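Local coordinates for general odorant-binding protein 28a (Drosophila melanogaster, PDB 6QQ4) that probably binds and carries odorants and pheromones as a small secreted protein, and is involved in detecting the floral odour beta-ionone, at residues Q34-S37 against G41-L44; E68-Y73 against I83-G88. All coordinates share one frame; numbering follows the deposited sequence.

Interaction 1: residues Q34-S37 against G41-L44; sequences QPAS and GKCL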
ATOM      1  N   GLN A  34       7.229   5.804   4.285  1.00 33.15           N
ATOM      2  CA  GLN A  34       7.379   7.199   3.924  1.00 31.66           C
ATOM      3  C   GLN A  34       6.703   7.452   2.574  1.00 29.49           C
ATOM      4  O   GLN A  34       6.406   6.503   1.848  1.00 24.42           O
ATOM      5  CB  GLN A  34       8.871   7.562   3.875  1.00 32.07           C
ATOM      6  CG  GLN A  34       9.563   7.374   5.206  1.00 36.48           C
ATOM      7  CD  GLN A  34      11.064   7.526   5.111  1.00 40.29           C
ATOM      8  OE1 GLN A  34      11.668   7.310   4.052  1.00 38.26           O
ATOM      9  NE2 GLN A  34      11.678   7.924   6.218  1.00 40.27           N
ATOM     10  N   PRO A  35       6.444   8.725   2.237  1.00 32.08           N
ATOM     11  CA  PRO A  35       6.052   9.024   0.850  1.00 31.36           C
ATOM     12  C   PRO A  35       7.137   8.632  -0.162  1.00 29.76           C
ATOM     13  O   PRO A  35       8.322   8.646   0.159  1.00 31.41           O
ATOM     14  CB  PRO A  35       5.847  10.544   0.856  1.00 30.67           C
ATOM     15  CG  PRO A  35       6.526  11.034   2.102  1.00 30.79           C
ATOM     16  CD  PRO A  35       6.445   9.926   3.086  1.00 31.96           C
ATOM     17  N   ALA A  36       6.735   8.287  -1.375  1.00 25.11           N
ATOM     18  CA  ALA A  36       7.704   7.997  -2.422  1.00 30.11           C
ATOM     19  C   ALA A  36       8.327   9.305  -2.882  1.00 30.63           C
ATOM     20  O   ALA A  36       7.612  10.222  -3.258  1.00 32.30           O
ATOM     21  CB  ALA A  36       7.040   7.273  -3.593  1.00 29.47           C
ATOM     22  N   SER A  37       9.654   9.398  -2.855  1.00 30.20           N
ATOM     23  CA  SER A  37      10.319  10.625  -3.291  1.00 31.34           C
ATOM     24  C   SER A  37      10.664  10.586  -4.781  1.00 29.01           C
ATOM     25  O   SER A  37      11.137  11.574  -5.328  1.00 34.35           O
ATOM     26  CB  SER A  37      11.586  10.879  -2.465  1.00 35.85           C
ATOM     27  OG  SER A  37      12.551   9.877  -2.705  1.00 37.60           O
ATOM     28  N   GLY A  41       9.439   4.933  -7.484  1.00 24.40           N
ATOM     29  CA  GLY A  41       8.969   4.468  -6.194  1.00 26.66           C
ATOM     30  C   GLY A  41       7.449   4.467  -6.123  1.00 24.85           C
ATOM     31  O   GLY A  41       6.850   3.593  -5.508  1.00 25.30           O
ATOM     32  N   LYS A  42       6.815   5.456  -6.740  1.00 23.20           N
ATOM     33  CA  LYS A  42       5.352   5.438  -6.874  1.00 25.82           C
ATOM     34  C   LYS A  42       4.899   4.252  -7.728  1.00 26.75           C
ATOM     35  O   LYS A  42       3.875   3.595  -7.443  1.00 27.37           O
ATOM     36  CB  LYS A  42       4.843   6.727  -7.508  1.00 27.49           C
ATOM     37  CG  LYS A  42       5.112   7.990  -6.699  1.00 24.23           C
ATOM     38  CD  LYS A  42       4.516   9.199  -7.415  1.00 21.62           C
ATOM     39  CE  LYS A  42       4.832  10.472  -6.672  1.00 30.43           C
ATOM     40  NZ  LYS A  42       4.316  11.657  -7.438  1.00 35.91           N
ATOM     41  N   CYS A  43       5.647   3.987  -8.797  1.00 23.27           N
ATOM     42  CA  CYS A  43       5.294   2.865  -9.651  1.00 25.33           C
ATOM     43  C   CYS A  43       5.621   1.547  -8.919  1.00 26.34           C
ATOM     44  O   CYS A  43       4.937   0.549  -9.105  1.00 26.88           O
ATOM     45  CB  CYS A  43       6.017   2.943 -10.999  1.00 28.00           C
ATOM     46  SG  CYS A  43       5.413   4.237 -12.115  1.00 26.23           S
ATOM     47  N   LEU A  44       6.665   1.541  -8.093  1.00 26.16           N
ATOM     48  CA  LEU A  44       6.964   0.351  -7.296  1.00 27.18           C
ATOM     49  C   LEU A  44       5.740   0.048  -6.431  1.00 29.74           C
ATOM     50  O   LEU A  44       5.215  -1.058  -6.411  1.00 27.41           O
ATOM     51  CB  LEU A  44       8.212   0.551  -6.434  1.00 30.04           C
ATOM     52  CG  LEU A  44       8.567  -0.563  -5.438  1.00 34.45           C
ATOM     53  CD1 LEU A  44       8.842  -1.878  -6.163  1.00 29.15           C
ATOM     54  CD2 LEU A  44       9.755  -0.165  -4.581  1.00 31.58           C
TER
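In the all-helical, disulfide-linked fold of the PBP/GOBP family, the loop that follows helix 24-31 turns back over the first turn of helix 39-52, and Ala36 meets Gly41 and Lys42 there. The methyl of Ala36 points at the helix and does all the touching from the loop side. It lies over the peptide joining Gly41 to Lys42: CB of Ala36 is 3.8 Å from C of Gly41 and 3.6 Å from N of Lys42. Gly41, having no side chain, meets the loop through backbone atoms alone, and the CA atoms of Ala36 and Gly41 come within 5.3 Å. The contact is purely van der Waals. Polar ties come from around it: Glu105 OE2 on helix 100-117 takes the N-H of Ala36, Arg45 NH1 holds the carbonyl of Gln34, and Thr38 OG1 bonds to N of Gly41. Further along the helix, Cys43 is disulfide-bonded to Cys101 and the Leu44 side chain packs against helices 2-20 and 24-31. Lys42 is extended beyond CG and reaches Ala36 with the root of its chain, not its ammonium. CG swings to the backbone-N side of CB (chi1 -63°), bringing CG of Lys42 to 3.7 Å from CB of Ala36.

Interaction 2: residues E68-Y73 against I83-G88; sequences EKAKQY and IALEIG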
ATOM      1  N   GLU A  68      -8.325 -10.676   3.418  1.00 61.75           N
ATOM      2  CA  GLU A  68      -7.164 -11.089   2.641  1.00 57.69           C
ATOM      3  C   GLU A  68      -6.322  -9.876   2.263  1.00 55.47           C
ATOM      4  O   GLU A  68      -5.102  -9.967   2.226  1.00 54.78           O
ATOM      5  CB  GLU A  68      -7.595 -11.860   1.390  1.00 51.57           C
ATOM      6  N   LYS A  69      -6.981  -8.743   2.019  1.00 52.77           N
ATOM      7  CA  LYS A  69      -6.303  -7.492   1.665  1.00 55.22           C
ATOM      8  C   LYS A  69      -5.666  -6.793   2.871  1.00 55.87           C
ATOM      9  O   LYS A  69      -4.451  -6.571   2.917  1.00 50.52           O
ATOM     10  CB  LYS A  69      -7.282  -6.529   0.982  1.00 54.01           C
ATOM     11  CG  LYS A  69      -7.360  -6.635  -0.539  1.00 46.47           C
ATOM     12  CD  LYS A  69      -8.017  -7.921  -0.997  1.00 53.05           C
ATOM     13  CE  LYS A  69      -8.377  -7.869  -2.481  1.00 53.03           C
ATOM     14  NZ  LYS A  69      -9.309  -6.753  -2.810  1.00 49.46           N
ATOM     15  N   ALA A  70      -6.498  -6.439   3.845  1.00 54.67           N
ATOM     16  CA  ALA A  70      -6.046  -5.693   5.017  1.00 58.28           C
ATOM     17  C   ALA A  70      -4.974  -6.442   5.826  1.00 58.73           C
ATOM     18  O   ALA A  70      -4.063  -5.815   6.387  1.00 54.33           O
ATOM     19  CB  ALA A  70      -7.239  -5.347   5.913  1.00 54.59           C
ATOM     20  N   LYS A  71      -5.067  -7.770   5.878  1.00 55.77           N
ATOM     21  CA  LYS A  71      -4.094  -8.555   6.640  1.00 56.87           C
ATOM     22  C   LYS A  71      -2.704  -8.512   5.997  1.00 58.06           C
ATOM     23  O   LYS A  71      -1.713  -8.864   6.637  1.00 56.91           O
ATOM     24  CB  LYS A  71      -4.557 -10.008   6.802  1.00 54.55           C
ATOM     25  CG  LYS A  71      -4.227 -10.907   5.633  1.00 56.12           C
ATOM     26  CD  LYS A  71      -4.319 -12.373   6.034  1.00 58.02           C
ATOM     27  CE  LYS A  71      -3.694 -13.271   4.974  1.00 56.83           C
ATOM     28  NZ  LYS A  71      -4.180 -14.678   5.037  1.00 52.81           N
ATOM     29  N   GLN A  72      -2.636  -8.074   4.737  1.00 57.53           N
ATOM     30  CA  GLN A  72      -1.355  -7.885   4.054  1.00 55.80           C
ATOM     31  C   GLN A  72      -0.664  -6.613   4.532  1.00 55.51           C
ATOM     32  O   GLN A  72       0.493  -6.369   4.193  1.00 53.95           O
ATOM     33  CB  GLN A  72      -1.532  -7.820   2.532  1.00 54.76           C
ATOM     34  CG  GLN A  72      -2.245  -9.013   1.927  1.00 58.86           C
ATOM     35  CD  GLN A  72      -1.689 -10.340   2.408  1.00 62.14           C
ATOM     36  OE1 GLN A  72      -2.417 -11.161   2.969  1.00 59.53           O
ATOM     37  NE2 GLN A  72      -0.396 -10.563   2.182  1.00 61.02           N
ATOM     38  N   TYR A  73      -1.377  -5.807   5.314  1.00 56.34           N
ATOM     39  CA  TYR A  73      -0.831  -4.565   5.853  1.00 54.52           C
ATOM     40  C   TYR A  73      -0.607  -4.610   7.376  1.00 55.80           C
ATOM     41  O   TYR A  73       0.354  -4.036   7.890  1.00 55.12           O
ATOM     42  CB  TYR A  73      -1.756  -3.390   5.524  1.00 58.27           C
ATOM     43  CG  TYR A  73      -1.666  -2.852   4.112  1.00 55.12           C
ATOM     44  CD1 TYR A  73      -0.715  -1.894   3.771  1.00 52.95           C
ATOM     45  CD2 TYR A  73      -2.555  -3.272   3.129  1.00 54.87           C
ATOM     46  CE1 TYR A  73      -0.640  -1.383   2.488  1.00 51.27           C
ATOM     47  CE2 TYR A  73      -2.488  -2.765   1.841  1.00 54.57           C
ATOM     48  CZ  TYR A  73      -1.530  -1.819   1.528  1.00 51.03           C
ATOM     49  OH  TYR A  73      -1.462  -1.317   0.248  1.00 54.72           O
ATOM     50  N   ILE A  83      -9.158  -1.720  12.072  1.00 37.58           N
ATOM     51  CA  ILE A  83      -8.850  -0.341  11.698  1.00 38.93           C
ATOM     52  C   ILE A  83      -8.470  -0.208  10.220  1.00 34.11           C
ATOM     53  O   ILE A  83      -8.938   0.697   9.527  1.00 38.53           O
ATOM     54  CB  ILE A  83      -7.716   0.213  12.557  1.00 37.47           C
ATOM     55  CG1 ILE A  83      -8.143   0.262  14.027  1.00 38.85           C
ATOM     56  CG2 ILE A  83      -7.290   1.592  12.057  1.00 38.20           C
ATOM     57  CD1 ILE A  83      -7.078   0.804  14.946  1.00 41.91           C
ATOM     58  N   ALA A  84      -7.620  -1.110   9.748  1.00 37.63           N
ATOM     59  CA  ALA A  84      -7.222  -1.138   8.343  1.00 40.06           C
ATOM     60  C   ALA A  84      -8.442  -1.246   7.442  1.00 46.23           C
ATOM     61  O   ALA A  84      -8.554  -0.542   6.433  1.00 43.60           O
ATOM     62  CB  ALA A  84      -6.277  -2.287   8.085  1.00 48.43           C
ATOM     63  N   LEU A  85      -9.360  -2.132   7.815  1.00 44.50           N
ATOM     64  CA  LEU A  85     -10.606  -2.271   7.086  1.00 40.90           C
ATOM     65  C   LEU A  85     -11.298  -0.927   6.965  1.00 43.80           C
ATOM     66  O   LEU A  85     -11.776  -0.564   5.896  1.00 41.04           O
ATOM     67  CB  LEU A  85     -11.521  -3.282   7.769  1.00 48.01           C
ATOM     68  CG  LEU A  85     -11.217  -4.743   7.438  1.00 48.07           C
ATOM     69  CD1 LEU A  85     -11.887  -5.674   8.434  1.00 52.00           C
ATOM     70  CD2 LEU A  85     -11.665  -5.044   6.011  1.00 53.45           C
ATOM     71  N   GLU A  86     -11.322  -0.175   8.061  1.00 42.32           N
ATOM     72  CA  GLU A  86     -11.965   1.129   8.052  1.00 43.82           C
ATOM     73  C   GLU A  86     -11.171   2.120   7.210  1.00 40.62           C
ATOM     74  O   GLU A  86     -11.747   2.986   6.561  1.00 42.54           O
ATOM     75  CB  GLU A  86     -12.139   1.645   9.476  1.00 41.50           C
ATOM     76  CG  GLU A  86     -13.076   0.771  10.294  1.00 50.69           C
ATOM     77  CD  GLU A  86     -13.058   1.096  11.775  1.00 57.41           C
ATOM     78  OE1 GLU A  86     -12.906   2.285  12.133  1.00 63.65           O
ATOM     79  OE2 GLU A  86     -13.191   0.152  12.581  1.00 60.66           O
ATOM     80  N   ILE A  87      -9.848   1.979   7.224  1.00 43.03           N
ATOM     81  CA  ILE A  87      -8.972   2.828   6.420  1.00 35.86           C
ATOM     82  C   ILE A  87      -9.222   2.593   4.932  1.00 37.62           C
ATOM     83  O   ILE A  87      -9.284   3.545   4.149  1.00 35.24           O
ATOM     84  CB  ILE A  87      -7.496   2.582   6.786  1.00 36.25           C
ATOM     85  CG1 ILE A  87      -7.227   3.134   8.195  1.00 32.98           C
ATOM     86  CG2 ILE A  87      -6.551   3.187   5.722  1.00 37.90           C
ATOM     87  CD1 ILE A  87      -5.851   2.831   8.736  1.00 36.40           C
ATOM     88  N   GLY A  88      -9.405   1.330   4.554  1.00 38.36           N
ATOM     89  CA  GLY A  88      -9.788   0.990   3.194  1.00 40.93           C
ATOM     90  C   GLY A  88     -11.058   1.692   2.737  1.00 46.00           C
ATOM     91  O   GLY A  88     -11.112   2.264   1.645  1.00 43.49           O
TER
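Leu85 turns its CG to the far side of CB from its own carbonyl carbon (chi1 -82°), which brings CG near Ala70 on the neighbouring helix. That torsion matters because the CB of Leu85 does not itself head for the partner; it is the end of the side chain that closes in. CG of Leu85 reaches 4.3 Å from CB of Ala70, while chi2 (164°) extends CD1 past Ala70 and leaves CD2 as the nearer methyl. The main contact needs no torsion at all. Ala70 and Ala84 point their methyls at each other, CB of Ala70 to CB of Ala84 at 3.9 Å, and such short side chains let the backbones approach until the two CA atoms are 5.8 Å apart. This is close alanine-to-alanine packing between two successive helices, 66-74 and 78-91, of the all-helical PBP/GOBP fold. The methyl of Ala70 thus faces Ala84 and the Leu85 branch together, an apolar patch that is small and partly buried. Just after it, helix 66-74 is kinked: the N of Tyr73 bonds to the carbonyl O of Ala70 at 2.9 Å, an i to i+3 link as in a 3-10 turn. A pentaethylene glycol molecule, probably from the crystallisation liquor, lies about 4 Å from the Ala84 side chain and may mark a pocket. Ala70 also touches Leu81, one turn earlier on helix 78-91. Phe111 of helix 100-117 touches both helices, edge-to-face with the Tyr73 ring of 66-74 and against Ile87 of 78-91, while Tyr73 also packs on Met49 and Ile52 of helix 39-52.

How the interactions relate
Interactions 1 and 2 lie on opposite sides of the chain's centre, with centres 20 Å apart and nearest atoms about 9 Å apart. Both are small and partly buried, and each turns on an alanine methyl. In interaction 1 the methyl of a loop residue meets helix backbone and the root of a lysine, with charged residues nearby supplying polar ties; in interaction 2 two helices meet through apolar side chains, one buried alanine against a more exposed alanine and leucine. Shared neighbours connect them: helix 100-117 touches both, through Glu105 at the first and Phe111 at the second, and helix 39-52, which starts at the first, packs against Tyr73 of 68-73.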